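Local coordinates for protein sphingomyelinase C (Streptomyces griseocarneus, PDB 7CNE) that is a sphingomyelinase C of the endonuclease/exonuclease/phosphatase family, built on the DNase I-like fold of two packed beta sheets, at residues A185-S199 with E244-P258. Sequence-based numbering, arbitrary orientation.
Sequences ADEQVMLAGDLNVDS and EDLDYVLHRNGHARP
L191 and L250 exchange backbone hydrogen bonds, L191 N to L250 O at 2.8 Å, and G193 and Y248 repeat the exchange, pairing strands 188-192 and 247-251 antiparallel. Beyond the corner at G193, whose backbone angles suit only glycine, L195 N continues to L246 O.

Ring contacts mark both ends. CG of M190 sits over one face of the H251 imidazole, 3.6 Å from the centroid, while R257 CB covers the opposite face; a water at the ring edge joins H251 ND1 to V189 N and A256 O. A chi1 of -173° sets V189 CG1 anti to the backbone N and turns CG2 over one face of the ring of H255, in the loop after strand 247-251; H255 ND1 donates to E187 O from 2.9 Å. At the far end L195 CD1 packs against Y248 CD1.

Side-chain oxygens pin the loop ends together. Y248 OH gives its proton to V197 O at 2.6 Å, approaching from above the carbonyl plane. S199 OG donates to the anti lone pair of D245 OD2 (2.6 Å), an oxygen that R219 also salt-bridges; a backbone bond, S199 N to D245 O, runs alongside.

D194 and D247 bring their OD1 atoms within 3.6 Å, consistent with the acidic pocket at the strand ends of DNase I-like proteins; N16 serves D194 OD2, and S225 and H290 hold D247 OD2. N196 ND2 bonds to A151 O and to a succinic acid, probably from the crystallisation liquor, beside D194.

Strand 247-251 edges its six-stranded sheet, with 188-192 between it and strand 142-150; helix 162-180 packs on V189 and V197, helix 203-211 on L195 and Y248.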
loop_
_atom_site.group_PDB
_atom_site.type_symbol
_atom_site.label_atom_id
_atom_site.label_comp_id
_atom_site.label_asym_id
_atom_site.label_seq_id
_atom_site.Cartn_x
_atom_site.Cartn_y
_atom_site.Cartn_z
ATOM N N ALA A 185 -5.867 -15.411 18.622
ATOM C CA ALA A 185 -5.098 -14.293 19.168
ATOM C C ALA A 185 -3.598 -14.548 19.107
ATOM O O ALA A 185 -2.809 -13.598 19.070
ATOM C CB ALA A 185 -5.529 -14.012 20.606
ATOM N N ASP A 186 -3.181 -15.811 19.086
ATOM C CA ASP A 186 -1.762 -16.131 19.028
ATOM C C ASP A 186 -1.182 -16.000 17.622
ATOM O O ASP A 186 0.013 -16.254 17.443
ATOM C CB ASP A 186 -1.526 -17.547 19.555
ATOM C CG ASP A 186 -1.982 -18.605 18.577
ATOM O OD1 ASP A 186 -3.196 -18.711 18.339
ATOM O OD2 ASP A 186 -1.123 -19.313 18.013
ATOM N N GLU A 187 -1.985 -15.608 16.630
ATOM C CA GLU A 187 -1.516 -15.396 15.267
ATOM C C GLU A 187 -1.484 -13.905 14.948
ATOM O O GLU A 187 -2.418 -13.169 15.291
ATOM C CB GLU A 187 -2.415 -16.146 14.273
ATOM C CG GLU A 187 -2.326 -17.654 14.469
ATOM C CD GLU A 187 -3.227 -18.455 13.546
ATOM O OE1 GLU A 187 -3.190 -19.693 13.671
ATOM O OE2 GLU A 187 -3.961 -17.869 12.707
ATOM N N GLN A 188 -0.400 -13.465 14.304
ATOM C CA GLN A 188 -0.214 -12.050 13.985
ATOM C C GLN A 188 -1.160 -11.596 12.883
ATOM O O GLN A 188 -1.416 -12.324 11.919
ATOM C CB GLN A 188 1.207 -11.767 13.505
ATOM C CG GLN A 188 2.298 -11.919 14.493
ATOM C CD GLN A 188 3.637 -11.833 13.800
ATOM O OE1 GLN A 188 4.067 -10.755 13.385
ATOM N NE2 GLN A 188 4.276 -12.976 13.621
ATOM N N VAL A 189 -1.629 -10.358 13.001
ATOM C CA VAL A 189 -2.482 -9.727 12.000
ATOM C C VAL A 189 -1.948 -8.319 11.775
ATOM O O VAL A 189 -1.992 -7.488 12.685
ATOM C CB VAL A 189 -3.955 -9.671 12.417
ATOM C CG1 VAL A 189 -4.788 -9.153 11.233
ATOM C CG2 VAL A 189 -4.435 -11.045 12.903
ATOM N N MET A 190 -1.437 -8.053 10.575
ATOM C CA MET A 190 -0.880 -6.756 10.223
ATOM C C MET A 190 -1.712 -6.089 9.133
ATOM O O MET A 190 -2.199 -6.752 8.212
ATOM C CB MET A 190 0.567 -6.885 9.739
ATOM C CG MET A 190 1.563 -7.208 10.840
ATOM S SD MET A 190 3.229 -7.468 10.173
ATOM C CE MET A 190 3.118 -9.190 9.683
ATOM N N LEU A 191 -1.864 -4.772 9.237
ATOM C CA LEU A 191 -2.439 -3.946 8.179
ATOM C C LEU A 191 -1.309 -3.124 7.576
ATOM O O LEU A 191 -0.604 -2.418 8.302
ATOM C CB LEU A 191 -3.539 -3.034 8.725
ATOM C CG LEU A 191 -4.068 -1.957 7.761
ATOM C CD1 LEU A 191 -4.831 -2.595 6.609
ATOM C CD2 LEU A 191 -4.954 -0.984 8.496
ATOM N N ALA A 192 -1.120 -3.232 6.262
ATOM C CA ALA A 192 -0.015 -2.559 5.590
ATOM C C ALA A 192 -0.571 -1.791 4.406
ATOM O O ALA A 192 -1.338 -2.348 3.616
ATOM C CB ALA A 192 1.045 -3.566 5.115
ATOM N N GLY A 193 -0.204 -0.525 4.276
ATOM C CA GLY A 193 -0.647 0.188 3.100
ATOM C C GLY A 193 -0.400 1.676 3.177
ATOM O O GLY A 193 0.114 2.211 4.167
ATOM N N ASP A 194 -0.745 2.324 2.068
ATOM C CA ASP A 194 -0.927 3.766 2.006
ATOM C C ASP A 194 -2.296 4.046 2.614
ATOM O O ASP A 194 -3.322 3.907 1.943
ATOM C CB ASP A 194 -0.841 4.246 0.559
ATOM C CG ASP A 194 -1.007 5.740 0.422
ATOM O OD1 ASP A 194 -1.354 6.408 1.415
ATOM O OD2 ASP A 194 -0.762 6.246 -0.694
ATOM N N LEU A 195 -2.325 4.414 3.892
ATOM C CA LEU A 195 -3.601 4.613 4.567
ATOM C C LEU A 195 -4.115 6.040 4.454
ATOM O O LEU A 195 -5.219 6.317 4.934
ATOM C CB LEU A 195 -3.506 4.195 6.037
ATOM C CG LEU A 195 -2.863 2.822 6.254
ATOM C CD1 LEU A 195 -2.872 2.445 7.722
ATOM C CD2 LEU A 195 -3.587 1.760 5.421
ATOM N N ASN A 196 -3.357 6.938 3.819
ATOM C CA ASN A 196 -3.809 8.294 3.509
ATOM C C ASN A 196 -4.237 9.054 4.759
ATOM O O ASN A 196 -5.135 9.895 4.707
ATOM C CB ASN A 196 -4.933 8.276 2.464
ATOM C CG ASN A 196 -4.413 8.535 1.067
ATOM O OD1 ASN A 196 -3.664 9.476 0.863
ATOM N ND2 ASN A 196 -4.786 7.689 0.104
ATOM N N VAL A 197 -3.594 8.741 5.882
ATOM C CA VAL A 197 -3.784 9.425 7.157
ATOM C C VAL A 197 -2.431 9.968 7.602
ATOM O O VAL A 197 -1.480 9.197 7.797
ATOM C CB VAL A 197 -4.358 8.480 8.227
ATOM C CG1 VAL A 197 -4.412 9.178 9.583
ATOM C CG2 VAL A 197 -5.737 7.968 7.818
ATOM N N ASP A 198 -2.352 11.282 7.800
ATOM C CA ASP A 198 -1.105 11.916 8.231
ATOM C C ASP A 198 -0.808 11.586 9.692
ATOM O O ASP A 198 -1.612 11.890 10.580
ATOM C CB ASP A 198 -1.193 13.425 8.029
ATOM C CG ASP A 198 0.122 14.137 8.312
ATOM O OD1 ASP A 198 1.196 13.501 8.237
ATOM O OD2 ASP A 198 0.071 15.344 8.619
ATOM N N SER A 199 0.362 10.984 9.942
ATOM C CA SER A 199 0.748 10.626 11.304
ATOM C C SER A 199 0.859 11.847 12.199
ATOM O O SER A 199 0.745 11.718 13.420
ATOM C CB SER A 199 2.085 9.871 11.313
ATOM O OG SER A 199 3.157 10.747 11.008
ATOM N N GLU A 244 3.203 15.356 4.296
ATOM C CA GLU A 244 2.518 14.481 5.239
ATOM C C GLU A 244 3.149 13.092 5.226
ATOM O O GLU A 244 4.131 12.823 4.527
ATOM C CB GLU A 244 1.000 14.416 4.992
ATOM C CG GLU A 244 0.384 15.707 4.474
ATOM C CD GLU A 244 -1.136 15.666 4.361
ATOM O OE1 GLU A 244 -1.714 14.591 4.120
ATOM O OE2 GLU A 244 -1.753 16.738 4.538
ATOM N N ASP A 245 2.577 12.211 6.037
ATOM C CA ASP A 245 3.243 10.979 6.453
ATOM C C ASP A 245 2.165 9.904 6.531
ATOM O O ASP A 245 1.478 9.793 7.553
ATOM C CB ASP A 245 3.931 11.192 7.798
ATOM C CG ASP A 245 4.824 10.057 8.180
ATOM O OD1 ASP A 245 5.419 9.435 7.268
ATOM O OD2 ASP A 245 4.924 9.778 9.398
ATOM N N LEU A 246 2.047 9.097 5.465
ATOM C CA LEU A 246 0.804 8.401 5.153
ATOM C C LEU A 246 0.859 6.877 5.168
ATOM O O LEU A 246 -0.202 6.249 5.039
ATOM C CB LEU A 246 0.296 8.839 3.765
ATOM C CG LEU A 246 0.152 10.346 3.532
ATOM C CD1 LEU A 246 -0.313 10.647 2.097
ATOM C CD2 LEU A 246 -0.823 10.881 4.549
ATOM N N ASP A 247 2.035 6.262 5.309
ATOM C CA ASP A 247 2.232 4.847 4.994
ATOM C C ASP A 247 2.642 4.077 6.248
ATOM O O ASP A 247 3.515 4.526 6.994
ATOM C CB ASP A 247 3.285 4.714 3.883
ATOM C CG ASP A 247 2.892 5.479 2.607
ATOM O OD1 ASP A 247 1.982 5.007 1.888
ATOM O OD2 ASP A 247 3.480 6.552 2.320
ATOM N N TYR A 248 2.011 2.918 6.480
ATOM C CA TYR A 248 2.085 2.232 7.767
ATOM C C TYR A 248 2.095 0.719 7.597
ATOM O O TYR A 248 1.559 0.183 6.626
ATOM C CB TYR A 248 0.884 2.571 8.662
ATOM C CG TYR A 248 0.655 4.044 8.935
ATOM C CD1 TYR A 248 -0.130 4.818 8.081
ATOM C CD2 TYR A 248 1.187 4.647 10.077
ATOM C CE1 TYR A 248 -0.367 6.163 8.345
ATOM C CE2 TYR A 248 0.953 5.995 10.353
ATOM C CZ TYR A 248 0.170 6.744 9.476
ATOM O OH TYR A 248 -0.059 8.085 9.716
ATOM N N VAL A 249 2.674 0.032 8.586
ATOM C CA VAL A 249 2.459 -1.400 8.811
ATOM C C VAL A 249 2.206 -1.561 10.301
ATOM O O VAL A 249 3.128 -1.398 11.108
ATOM C CB VAL A 249 3.646 -2.267 8.373
ATOM C CG1 VAL A 249 3.321 -3.779 8.545
ATOM C CG2 VAL A 249 4.076 -1.942 6.938
ATOM N N LEU A 250 0.969 -1.879 10.674
ATOM C CA LEU A 250 0.559 -1.859 12.077
ATOM C C LEU A 250 -0.131 -3.164 12.452
ATOM O O LEU A 250 -0.982 -3.665 11.709
ATOM C CB LEU A 250 -0.380 -0.674 12.366
ATOM C CG LEU A 250 0.221 0.721 12.153
ATOM C CD1 LEU A 250 -0.848 1.836 12.251
ATOM C CD2 LEU A 250 1.360 0.971 13.137
ATOM N N HIS A 251 0.229 -3.694 13.617
ATOM C CA HIS A 251 -0.384 -4.900 14.150
ATOM C C HIS A 251 -1.770 -4.606 14.720
ATOM O O HIS A 251 -2.127 -3.460 15.020
ATOM C CB HIS A 251 0.506 -5.517 15.226
ATOM C CG HIS A 251 1.736 -6.154 14.674
ATOM N ND1 HIS A 251 1.767 -7.468 14.261
ATOM C CD2 HIS A 251 2.969 -5.652 14.430
ATOM C CE1 HIS A 251 2.972 -7.754 13.805
ATOM N NE2 HIS A 251 3.720 -6.670 13.893
ATOM N N ARG A 252 -2.548 -5.673 14.872
ATOM C CA ARG A 252 -3.911 -5.606 15.391
ATOM C C ARG A 252 -3.919 -5.793 16.903
ATOM O O ARG A 252 -3.230 -6.670 17.433
ATOM C CB ARG A 252 -4.763 -6.694 14.732
ATOM C CG ARG A 252 -6.222 -6.698 15.121
ATOM C CD ARG A 252 -7.021 -7.467 14.071
ATOM N NE ARG A 252 -8.422 -7.639 14.429
ATOM C CZ ARG A 252 -9.391 -6.777 14.137
ATOM N NH1 ARG A 252 -9.125 -5.655 13.477
ATOM N NH2 ARG A 252 -10.636 -7.043 14.513
ATOM N N ASN A 253 -4.712 -4.974 17.598
ATOM C CA ASN A 253 -4.821 -5.123 19.045
ATOM C C ASN A 253 -5.296 -6.525 19.415
ATOM O O ASN A 253 -6.137 -7.116 18.733
ATOM C CB ASN A 253 -5.779 -4.083 19.626
ATOM C CG ASN A 253 -5.171 -2.694 19.662
ATOM O OD1 ASN A 253 -3.977 -2.537 19.935
ATOM N ND2 ASN A 253 -5.993 -1.675 19.394
ATOM N N GLY A 254 -4.743 -7.058 20.502
ATOM C CA GLY A 254 -5.140 -8.360 20.992
ATOM C C GLY A 254 -4.482 -9.540 20.311
ATOM O O GLY A 254 -4.800 -10.683 20.653
ATOM N N HIS A 255 -3.581 -9.316 19.360
ATOM C CA HIS A 255 -2.910 -10.411 18.679
ATOM C C HIS A 255 -1.426 -10.372 18.996
ATOM O O HIS A 255 -0.871 -9.315 19.315
ATOM C CB HIS A 255 -3.149 -10.348 17.166
ATOM C CG HIS A 255 -4.537 -10.748 16.780
ATOM N ND1 HIS A 255 -4.855 -12.027 16.378
ATOM C CD2 HIS A 255 -5.704 -10.058 16.805
ATOM C CE1 HIS A 255 -6.152 -12.100 16.138
ATOM N NE2 HIS A 255 -6.691 -10.919 16.388
ATOM N N ALA A 256 -0.795 -11.539 18.937
ATOM C CA ALA A 256 0.644 -11.603 19.135
ATOM C C ALA A 256 1.354 -10.712 18.122
ATOM O O ALA A 256 0.898 -10.528 16.988
ATOM C CB ALA A 256 1.133 -13.048 19.016
ATOM N N ARG A 257 2.465 -10.130 18.553
ATOM C CA ARG A 257 3.274 -9.270 17.702
ATOM C C ARG A 257 4.665 -9.195 18.303
ATOM O O ARG A 257 4.830 -9.435 19.501
ATOM C CB ARG A 257 2.656 -7.866 17.580
ATOM C CG ARG A 257 2.703 -7.035 18.868
ATOM C CD ARG A 257 2.233 -5.602 18.581
ATOM N NE ARG A 257 2.348 -4.717 19.738
ATOM C CZ ARG A 257 1.373 -4.516 20.621
ATOM N NH1 ARG A 257 0.210 -5.139 20.475
ATOM N NH2 ARG A 257 1.558 -3.686 21.645
ATOM N N PRO A 258 5.687 -8.904 17.500
ATOM C CA PRO A 258 7.026 -8.724 18.069
ATOM C C PRO A 258 7.112 -7.459 18.915
ATOM O O PRO A 258 6.464 -6.443 18.645
ATOM C CB PRO A 258 7.935 -8.628 16.833
ATOM C CG PRO A 258 7.125 -9.224 15.700
ATOM C CD PRO A 258 5.708 -8.860 16.026
HETATM O O HOH W 1 -0.523 -8.938 15.267
HETATM O O HOH W 2 -3.484 -4.998 12.004
HETATM O O HOH W 3 -2.200 16.838 7.789
#